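PDB 5DLK: TqaA from Penicillium aethiopicum, which probably works as a nonribosomal peptide synthetase, this chain being its condensation-like CT domain, a type linked to peptide macrocyclization in fungi. Local coordinates for residues T100-H105 with P109-L114; P338-D343 with R470-T475; W344-L349 with T461-D466. All coordinates share one frame; numbering follows the deposited sequence.

How the interactions relate
All three contacts belong to one condensation domain, a two-lobed fold of the CoA-dependent acyltransferase clan. Interaction 1 comes first along the chain and is a hairpin in the N-terminal lobe. Interactions 2 and 3 lie in the C-terminal lobe, on the opposite side of the chain's centre; their centres are 51 and 47 Å from that of interaction 1. They adjoin each other, with centres 11 Å apart. In chain order, 338-343 runs into 344-349, and much later 461-466 leads to 470-475. Two probable hydrogen bonds join them. L471 N to W344 O holds the C-terminal tail to the residues just before helix 346-358; K462 NZ to T475 O holds it to helix 446-465.

Interaction 1 of 3, residues T100-H105 with P109-L114; sequences TSFVEH and PIQLVL
T100 and Q111 meet on one face of an antiparallel beta hairpin, made by strands 100-105 and 108-115. The hairpin forms two thirds of a three-stranded sheet, with strand 47-53 on the far side of 108-115.

The side chain of Q111 can be followed outward. Its CB sits 3.4 Å from T100 CG2 and also borders CE2 of the F102 ring. CG leaves between the backbone N and the carbonyl carbon (chi1 59°), and the chain then runs on extended beside F102. OE1 stays near F102 CE2, and a water bridges it to T100: the water gives one hydrogen to Q111 OE1 at 3.1 Å and the other to T100 OG1 at 2.9 Å. Beyond the hairpin, Q58 NE2 also donates to OE1, Q111 NE2 donates to P53 O, and T100 OG1 bonds to S96 O. The buried amide is thus held at both ends. Its plane is 37° from that of the F102 ring. T100 CG2 lies over one face of this ring, toward the rim.

Four backbone hydrogen bonds join the strands, two each at the S101-L112 and V103-I110 pairs. L112 N to S101 O is the shortest, at 2.7 Å. V103 N to I110 O is longer, at 3.2 Å, and more bent.

On the other face V103, I110 and L112 form an apolar patch beside S101, whose hydroxyl bonds to G153 O. L112 CD1 and the I110 side chain both pack on V103 CG2, and L32 of helix 29-38 touches I110 and L112 from outside. I110 CG1 also takes the position between N and carbonyl carbon (chi1 54°). This directs it back over the partner strand, 3.6 Å from V103 CG2 and 3.3 Å from V103 O.

Interaction 2 of 3, residues P338-D343 with R470-T475; sequences PEDSTD and RLLDIT
D343 OD1 meets two groups of segment 470-475 at once: a bridging water and the guanidinium of R470. The setting is a surface pairing of two short 3-10 turns, 340-342 and 471-473, with a salt-bridge network of D343, R470 and D473.

The water donates to D343 OD1 at 3.1 Å and accepts from L472 N, so it ties the carboxylate to the backbone of the second turn. The same oxygen lies 3.0 Å above one face of the R470 guanidinium, toward its rim. D343 OD2 approaches R470 NH1 to 3.0 Å. The carboxylate and guanidinium planes stand 71° apart, and no N-H points at D343 OD2. The attraction is therefore one of charge, without a directed hydrogen bond.

D473 approaches from the opposite side of the guanidinium plane, with OD2 3.5 Å from R470 NE. This bridge is also out of plane. R470 is thus set between two carboxylates, which would probably favour its positive charge and moderate the mutual repulsion of the acids. Its chain bends at chi3 (22°), placing the flat group between them.

L472 fills the rest of the contact. Its side chain crosses that of D340 at about a right angle. L472 CD1 rests near D340 CB and D343 OD1, while L472 CD2 comes within 3.6 Å of D340 OD1.

Interaction 3 of 3, residues W344-L349 with T461-D466; sequences WTVMDL and TKFSTD
The F463 ring carries V346 on one face. V346 CG1 stands 4.1 Å from the ring centroid and 28° off the normal, a CH-pi contact. V346 CG2 reaches farther along the ring, 3.6 Å from F463 CD1. At the far end, L349 CD2 comes in obliquely, 3.8 Å from F463 CZ, its side chain crossing the phenylalanine at about a right angle.

V346 and L349 are one helical turn apart, so both project from the same side of helix 346-358. With V346 CG1 anti to the backbone N (chi1 167°) and CG2 beside it, both methyls touch the ring. An alanine at F463 would take away the ring, and would probably leave the V346 methyls and L349 CD2 facing a gap between the helices.

The first turn of helix 346-358 is secured by a capping box. T345 N donates to D348 OD2 at 2.9 Å with a nearly straight angle of 178°, and D348 N returns a weak bond to T345 OG1. The W344 ring packs flat against this turn, with D348 CB over one face. Near the end of the partner helix, T465 OG1 donates to T461 O at 2.7 Å. T465 N reaches that oxygen from the opposite face of the carbonyl plane.

The F463 side chain is about 12 Å from that of T282, which contacts phosphopantetheine in another structure of this protein. Helix 283-299 completes the packing: L286, A289 and L293 touch F463, and A289 also meets L349, so the ring joins three helices, 283-299, 346-358 and 446-465.

Interaction 1 of 3, residues T100-H105 with P109-L114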
loop_
_atom_site.group_PDB
_atom_site.type_symbol
_atom_site.label_atom_id
_atom_site.label_comp_id
_atom_site.label_asym_id
_atom_site.label_seq_id
_atom_site.Cartn_x
_atom_site.Cartn_y
_atom_site.Cartn_z
ATOM N N THR A 100 -15.468 1.061 6.813
ATOM C CA THR A 100 -14.707 1.249 8.034
ATOM C C THR A 100 -14.389 2.722 8.293
ATOM O O THR A 100 -14.019 3.474 7.386
ATOM C CB THR A 100 -13.393 0.410 7.978
ATOM O OG1 THR A 100 -13.732 -0.974 7.893
ATOM C CG2 THR A 100 -12.579 0.620 9.201
ATOM N N SER A 101 -14.533 3.106 9.556
ATOM C CA SER A 101 -14.231 4.423 10.071
ATOM C C SER A 101 -13.008 4.303 10.989
ATOM O O SER A 101 -12.865 3.307 11.709
ATOM C CB SER A 101 -15.468 4.961 10.819
ATOM O OG SER A 101 -15.150 5.950 11.774
ATOM N N PHE A 102 -12.119 5.292 10.947
ATOM C CA PHE A 102 -10.899 5.252 11.748
ATOM C C PHE A 102 -10.896 6.370 12.761
ATOM O O PHE A 102 -11.153 7.525 12.423
ATOM C CB PHE A 102 -9.638 5.375 10.869
ATOM C CG PHE A 102 -9.492 4.283 9.866
ATOM C CD1 PHE A 102 -10.136 4.354 8.644
ATOM C CD2 PHE A 102 -8.673 3.188 10.127
ATOM C CE1 PHE A 102 -10.000 3.333 7.712
ATOM C CE2 PHE A 102 -8.531 2.175 9.210
ATOM C CZ PHE A 102 -9.197 2.238 8.000
ATOM N N VAL A 103 -10.600 6.040 14.012
ATOM C CA VAL A 103 -10.339 7.085 14.988
ATOM C C VAL A 103 -9.166 6.669 15.847
ATOM O O VAL A 103 -8.716 5.526 15.809
ATOM C CB VAL A 103 -11.561 7.387 15.919
ATOM C CG1 VAL A 103 -12.766 7.854 15.122
ATOM C CG2 VAL A 103 -11.915 6.170 16.758
ATOM N N GLU A 104 -8.681 7.614 16.628
ATOM C CA GLU A 104 -7.596 7.366 17.538
ATOM C C GLU A 104 -8.179 7.144 18.929
ATOM O O GLU A 104 -8.977 7.941 19.382
ATOM C CB GLU A 104 -6.654 8.560 17.548
ATOM C CG GLU A 104 -5.189 8.276 17.367
ATOM C CD GLU A 104 -4.395 9.552 17.140
ATOM O OE1 GLU A 104 -4.788 10.616 17.662
ATOM O OE2 GLU A 104 -3.384 9.502 16.414
ATOM N N HIS A 105 -7.805 6.049 19.589
ATOM C CA HIS A 105 -7.617 6.085 21.050
ATOM C C HIS A 105 -6.427 5.530 21.715
ATOM O O HIS A 105 -5.784 4.550 21.319
ATOM C CB HIS A 105 -8.843 5.606 21.742
ATOM C CG HIS A 105 -8.740 4.321 22.507
ATOM N ND1 HIS A 105 -8.009 4.132 23.664
ATOM C CD2 HIS A 105 -9.520 3.207 22.352
ATOM C CE1 HIS A 105 -8.215 2.888 24.076
ATOM N NE2 HIS A 105 -9.130 2.307 23.301
ATOM N N PRO A 109 -4.432 4.117 16.684
ATOM C CA PRO A 109 -5.610 4.063 15.820
ATOM C C PRO A 109 -6.409 2.758 15.869
ATOM O O PRO A 109 -5.863 1.666 15.954
ATOM C CB PRO A 109 -5.008 4.270 14.431
ATOM C CG PRO A 109 -3.642 3.665 14.499
ATOM C CD PRO A 109 -3.186 3.868 15.920
ATOM N N ILE A 110 -7.726 2.900 15.802
ATOM C CA ILE A 110 -8.615 1.755 15.788
ATOM C C ILE A 110 -9.521 1.871 14.593
ATOM O O ILE A 110 -9.741 2.971 14.093
ATOM C CB ILE A 110 -9.465 1.682 17.066
ATOM C CG1 ILE A 110 -10.191 3.002 17.265
ATOM C CG2 ILE A 110 -8.575 1.410 18.270
ATOM C CD1 ILE A 110 -11.213 2.981 18.402
ATOM N N GLN A 111 -10.044 0.752 14.119
ATOM C CA GLN A 111 -11.000 0.838 13.035
ATOM C C GLN A 111 -12.377 0.313 13.481
ATOM O O GLN A 111 -12.491 -0.717 14.134
ATOM C CB GLN A 111 -10.468 0.111 11.792
ATOM C CG GLN A 111 -10.164 -1.338 11.951
ATOM C CD GLN A 111 -9.192 -1.872 10.885
ATOM O OE1 GLN A 111 -9.347 -1.645 9.685
ATOM N NE2 GLN A 111 -8.210 -2.635 11.335
ATOM N N LEU A 112 -13.404 1.102 13.184
ATOM C CA LEU A 112 -14.787 0.738 13.477
ATOM C C LEU A 112 -15.423 0.247 12.191
ATOM O O LEU A 112 -15.569 1.009 11.241
ATOM C CB LEU A 112 -15.563 1.934 14.042
ATOM C CG LEU A 112 -15.269 2.414 15.467
ATOM C CD1 LEU A 112 -13.925 3.130 15.580
ATOM C CD2 LEU A 112 -16.381 3.308 15.971
ATOM N N VAL A 113 -15.767 -1.032 12.153
ATOM C CA VAL A 113 -16.447 -1.596 11.008
ATOM C C VAL A 113 -17.938 -1.323 11.187
ATOM O O VAL A 113 -18.532 -1.758 12.161
ATOM C CB VAL A 113 -16.203 -3.099 10.869
ATOM C CG1 VAL A 113 -16.829 -3.621 9.588
ATOM C CG2 VAL A 113 -14.690 -3.407 10.896
ATOM N N LEU A 114 -18.519 -0.587 10.248
ATOM C CA LEU A 114 -19.941 -0.266 10.297
ATOM C C LEU A 114 -20.773 -1.231 9.457
ATOM O O LEU A 114 -20.302 -1.777 8.463
ATOM C CB LEU A 114 -20.166 1.163 9.810
ATOM C CG LEU A 114 -19.422 2.259 10.568
ATOM C CD1 LEU A 114 -19.883 3.663 10.116
ATOM C CD2 LEU A 114 -19.576 2.089 12.076
HETATM O O HOH W 1 -11.923 -3.027 8.705
#

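Interaction 2 of 3, residues P338-D343 with R470-T475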
loop_
_atom_site.group_PDB
_atom_site.type_symbol
_atom_site.label_atom_id
_atom_site.label_comp_id
_atom_site.label_asym_id
_atom_site.label_seq_id
_atom_site.Cartn_x
_atom_site.Cartn_y
_atom_site.Cartn_z
ATOM N N PRO A 338 30.123 -11.362 2.164
ATOM C CA PRO A 338 31.290 -12.047 2.737
ATOM C C PRO A 338 32.552 -11.179 2.669
ATOM O O PRO A 338 32.550 -10.117 2.056
ATOM C CB PRO A 338 31.434 -13.291 1.842
ATOM C CG PRO A 338 30.963 -12.847 0.520
ATOM C CD PRO A 338 29.774 -11.883 0.836
ATOM N N GLU A 339 33.643 -11.645 3.279
ATOM C CA GLU A 339 34.925 -10.955 3.127
ATOM C C GLU A 339 35.397 -11.001 1.668
ATOM O O GLU A 339 34.946 -11.858 0.900
ATOM C CB GLU A 339 35.978 -11.574 4.059
ATOM C CG GLU A 339 35.675 -11.407 5.551
ATOM C CD GLU A 339 35.606 -9.931 5.998
ATOM O OE1 GLU A 339 36.519 -9.139 5.656
ATOM O OE2 GLU A 339 34.627 -9.561 6.690
ATOM N N ASP A 340 36.292 -10.083 1.293
ATOM C CA ASP A 340 36.763 -9.952 -0.079
ATOM C C ASP A 340 37.321 -11.285 -0.610
ATOM O O ASP A 340 37.189 -11.587 -1.790
ATOM C CB ASP A 340 37.865 -8.891 -0.192
ATOM C CG ASP A 340 37.354 -7.464 -0.025
ATOM O OD1 ASP A 340 36.122 -7.236 0.040
ATOM O OD2 ASP A 340 38.219 -6.560 0.020
ATOM N N SER A 341 37.942 -12.045 0.279
ATOM C CA SER A 341 38.611 -13.309 -0.088
ATOM C C SER A 341 37.656 -14.303 -0.752
ATOM O O SER A 341 38.070 -15.134 -1.568
ATOM C CB SER A 341 39.259 -13.954 1.146
ATOM O OG SER A 341 38.325 -14.347 2.145
ATOM N N THR A 342 36.369 -14.205 -0.425
ATOM C CA THR A 342 35.384 -15.117 -1.009
ATOM C C THR A 342 35.064 -14.748 -2.471
ATOM O O THR A 342 34.619 -15.591 -3.277
ATOM C CB THR A 342 34.112 -15.128 -0.131
ATOM O OG1 THR A 342 34.466 -15.579 1.183
ATOM C CG2 THR A 342 33.023 -16.042 -0.695
ATOM N N ASP A 343 35.314 -13.489 -2.823
ATOM C CA ASP A 343 35.203 -13.009 -4.203
ATOM C C ASP A 343 33.811 -13.257 -4.788
ATOM O O ASP A 343 33.664 -13.844 -5.856
ATOM C CB ASP A 343 36.260 -13.673 -5.083
ATOM C CG ASP A 343 36.993 -12.687 -5.962
ATOM O OD1 ASP A 343 36.527 -11.532 -6.091
ATOM O OD2 ASP A 343 38.025 -13.087 -6.538
ATOM N N ARG A 470 32.653 -9.763 -10.772
ATOM C CA ARG A 470 33.041 -9.758 -9.360
ATOM C C ARG A 470 32.515 -8.499 -8.697
ATOM O O ARG A 470 32.642 -7.409 -9.256
ATOM C CB ARG A 470 34.564 -9.843 -9.196
ATOM C CG ARG A 470 35.161 -11.212 -9.456
ATOM C CD ARG A 470 36.704 -11.152 -9.413
ATOM N NE ARG A 470 37.179 -9.988 -8.658
ATOM C CZ ARG A 470 38.372 -9.894 -8.073
ATOM N NH1 ARG A 470 39.238 -10.895 -8.148
ATOM N NH2 ARG A 470 38.702 -8.795 -7.407
ATOM N N LEU A 471 31.915 -8.630 -7.514
ATOM C CA LEU A 471 31.453 -7.432 -6.802
ATOM C C LEU A 471 32.575 -6.427 -6.594
ATOM O O LEU A 471 32.359 -5.210 -6.685
ATOM C CB LEU A 471 30.862 -7.802 -5.439
ATOM C CG LEU A 471 29.480 -8.431 -5.393
ATOM C CD1 LEU A 471 29.006 -8.564 -3.918
ATOM C CD2 LEU A 471 28.482 -7.626 -6.226
ATOM N N LEU A 472 33.778 -6.927 -6.315
ATOM C CA LEU A 472 34.927 -6.037 -6.121
ATOM C C LEU A 472 35.213 -5.155 -7.344
ATOM O O LEU A 472 35.854 -4.114 -7.226
ATOM C CB LEU A 472 36.184 -6.847 -5.774
ATOM C CG LEU A 472 36.225 -7.317 -4.321
ATOM C CD1 LEU A 472 37.379 -8.293 -4.061
ATOM C CD2 LEU A 472 36.325 -6.104 -3.407
ATOM N N ASP A 473 34.733 -5.573 -8.511
ATOM C CA ASP A 473 35.010 -4.854 -9.752
ATOM C C ASP A 473 33.901 -3.879 -10.149
ATOM O O ASP A 473 34.002 -3.197 -11.175
ATOM C CB ASP A 473 35.230 -5.847 -10.893
ATOM C CG ASP A 473 36.525 -6.642 -10.740
ATOM O OD1 ASP A 473 37.449 -6.149 -10.054
ATOM O OD2 ASP A 473 36.608 -7.762 -11.294
ATOM N N ILE A 474 32.831 -3.833 -9.361
ATOM C CA ILE A 474 31.694 -2.980 -9.690
ATOM C C ILE A 474 31.964 -1.542 -9.262
ATOM O O ILE A 474 32.346 -1.293 -8.116
ATOM C CB ILE A 474 30.396 -3.456 -9.003
ATOM C CG1 ILE A 474 30.070 -4.904 -9.377
ATOM C CG2 ILE A 474 29.226 -2.516 -9.339
ATOM C CD1 ILE A 474 29.417 -5.091 -10.714
ATOM N N THR A 475 31.760 -0.602 -10.182
ATOM C CA THR A 475 31.806 0.820 -9.841
ATOM C C THR A 475 30.489 1.476 -10.227
ATOM O O THR A 475 29.758 0.965 -11.072
ATOM C CB THR A 475 32.968 1.548 -10.555
ATOM O OG1 THR A 475 32.753 1.489 -11.969
ATOM C CG2 THR A 475 34.295 0.887 -10.215
HETATM O O HOH W 2 34.024 -9.866 -5.533
#

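Interaction 3 of 3, residues W344-L349 with T461-D466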
loop_
_atom_site.group_PDB
_atom_site.type_symbol
_atom_site.label_atom_id
_atom_site.label_comp_id
_atom_site.label_asym_id
_atom_site.label_seq_id
_atom_site.Cartn_x
_atom_site.Cartn_y
_atom_site.Cartn_z
ATOM N N TRP A 344 32.778 -12.829 -4.071
ATOM C CA TRP A 344 31.428 -12.926 -4.610
ATOM C C TRP A 344 31.261 -12.251 -5.973
ATOM O O TRP A 344 31.850 -11.195 -6.245
ATOM C CB TRP A 344 30.420 -12.287 -3.664
ATOM C CG TRP A 344 29.688 -13.239 -2.787
ATOM C CD1 TRP A 344 29.981 -14.553 -2.533
ATOM C CD2 TRP A 344 28.526 -12.927 -2.031
ATOM N NE1 TRP A 344 29.060 -15.075 -1.639
ATOM C CE2 TRP A 344 28.154 -14.091 -1.326
ATOM C CE3 TRP A 344 27.759 -11.761 -1.876
ATOM C CZ2 TRP A 344 27.057 -14.117 -0.472
ATOM C CZ3 TRP A 344 26.659 -11.791 -1.021
ATOM C CH2 TRP A 344 26.318 -12.962 -0.337
ATOM N N THR A 345 30.448 -12.879 -6.808
ATOM C CA THR A 345 29.980 -12.265 -8.042
ATOM C C THR A 345 28.623 -11.631 -7.820
ATOM O O THR A 345 27.976 -11.840 -6.800
ATOM C CB THR A 345 29.846 -13.291 -9.167
ATOM O OG1 THR A 345 28.819 -14.226 -8.826
ATOM C CG2 THR A 345 31.171 -14.051 -9.366
ATOM N N VAL A 346 28.188 -10.848 -8.796
ATOM C CA VAL A 346 26.832 -10.338 -8.801
ATOM C C VAL A 346 25.802 -11.450 -8.612
ATOM O O VAL A 346 24.861 -11.301 -7.833
ATOM C CB VAL A 346 26.567 -9.581 -10.109
ATOM C CG1 VAL A 346 25.072 -9.313 -10.286
ATOM C CG2 VAL A 346 27.393 -8.288 -10.125
ATOM N N MET A 347 25.984 -12.586 -9.281
ATOM C CA MET A 347 25.025 -13.677 -9.124
ATOM C C MET A 347 24.908 -14.161 -7.668
ATOM O O MET A 347 23.814 -14.480 -7.206
ATOM C CB MET A 347 25.405 -14.866 -10.013
ATOM C CG MET A 347 24.226 -15.793 -10.248
ATOM S SD MET A 347 23.041 -14.963 -11.361
ATOM C CE MET A 347 23.907 -15.210 -12.916
ATOM N N ASP A 348 26.043 -14.236 -6.981
ATOM C CA ASP A 348 26.079 -14.674 -5.579
ATOM C C ASP A 348 25.270 -13.704 -4.727
ATOM O O ASP A 348 24.528 -14.118 -3.832
ATOM C CB ASP A 348 27.516 -14.757 -5.054
ATOM C CG ASP A 348 28.353 -15.818 -5.782
ATOM O OD1 ASP A 348 27.818 -16.911 -6.019
ATOM O OD2 ASP A 348 29.527 -15.550 -6.108
ATOM N N LEU A 349 25.428 -12.410 -4.997
ATOM C CA LEU A 349 24.669 -11.398 -4.262
ATOM C C LEU A 349 23.184 -11.520 -4.578
ATOM O O LEU A 349 22.339 -11.415 -3.681
ATOM C CB LEU A 349 25.190 -9.982 -4.590
ATOM C CG LEU A 349 24.296 -8.850 -4.083
ATOM C CD1 LEU A 349 24.195 -8.910 -2.564
ATOM C CD2 LEU A 349 24.825 -7.480 -4.550
ATOM N N THR A 461 21.251 -1.810 -13.951
ATOM C CA THR A 461 21.661 -2.115 -15.326
ATOM C C THR A 461 23.017 -2.836 -15.385
ATOM O O THR A 461 23.208 -3.748 -16.182
ATOM C CB THR A 461 21.719 -0.843 -16.175
ATOM O OG1 THR A 461 20.401 -0.298 -16.258
ATOM C CG2 THR A 461 22.224 -1.168 -17.569
ATOM N N LYS A 462 23.951 -2.446 -14.527
ATOM C CA LYS A 462 25.252 -3.115 -14.519
ATOM C C LYS A 462 25.114 -4.587 -14.102
ATOM O O LYS A 462 25.718 -5.477 -14.705
ATOM C CB LYS A 462 26.215 -2.373 -13.598
ATOM C CG LYS A 462 27.657 -2.853 -13.691
ATOM C CD LYS A 462 28.636 -1.737 -13.326
ATOM C CE LYS A 462 28.422 -0.507 -14.203
ATOM N NZ LYS A 462 29.429 0.562 -13.926
ATOM N N PHE A 463 24.312 -4.836 -13.073
ATOM C CA PHE A 463 24.062 -6.207 -12.617
ATOM C C PHE A 463 23.479 -7.068 -13.739
ATOM O O PHE A 463 23.881 -8.219 -13.936
ATOM C CB PHE A 463 23.102 -6.211 -11.427
ATOM C CG PHE A 463 23.740 -5.859 -10.090
ATOM C CD1 PHE A 463 25.062 -5.490 -9.988
ATOM C CD2 PHE A 463 22.969 -5.917 -8.927
ATOM C CE1 PHE A 463 25.626 -5.155 -8.749
ATOM C CE2 PHE A 463 23.517 -5.608 -7.685
ATOM C CZ PHE A 463 24.835 -5.239 -7.584
ATOM N N SER A 464 22.531 -6.485 -14.465
ATOM C CA SER A 464 21.816 -7.142 -15.549
ATOM C C SER A 464 22.751 -7.463 -16.718
ATOM O O SER A 464 22.712 -8.556 -17.302
ATOM C CB SER A 464 20.669 -6.226 -16.019
ATOM O OG SER A 464 20.089 -6.687 -17.225
ATOM N N THR A 465 23.579 -6.484 -17.049
ATOM C CA THR A 465 24.510 -6.574 -18.174
ATOM C C THR A 465 25.602 -7.637 -17.951
ATOM O O THR A 465 25.959 -8.369 -18.885
ATOM C CB THR A 465 25.140 -5.195 -18.445
ATOM O OG1 THR A 465 24.085 -4.250 -18.693
ATOM C CG2 THR A 465 26.064 -5.223 -19.660
ATOM N N ASP A 466 26.128 -7.748 -16.728
ATOM C CA ASP A 466 27.130 -8.789 -16.457
ATOM C C ASP A 466 26.951 -9.460 -15.094
ATOM O O ASP A 466 27.642 -9.117 -14.140
ATOM C CB ASP A 466 28.545 -8.223 -16.536
ATOM C CG ASP A 466 29.614 -9.321 -16.513
ATOM O OD1 ASP A 466 29.244 -10.519 -16.524
ATOM O OD2 ASP A 466 30.824 -8.990 -16.492
#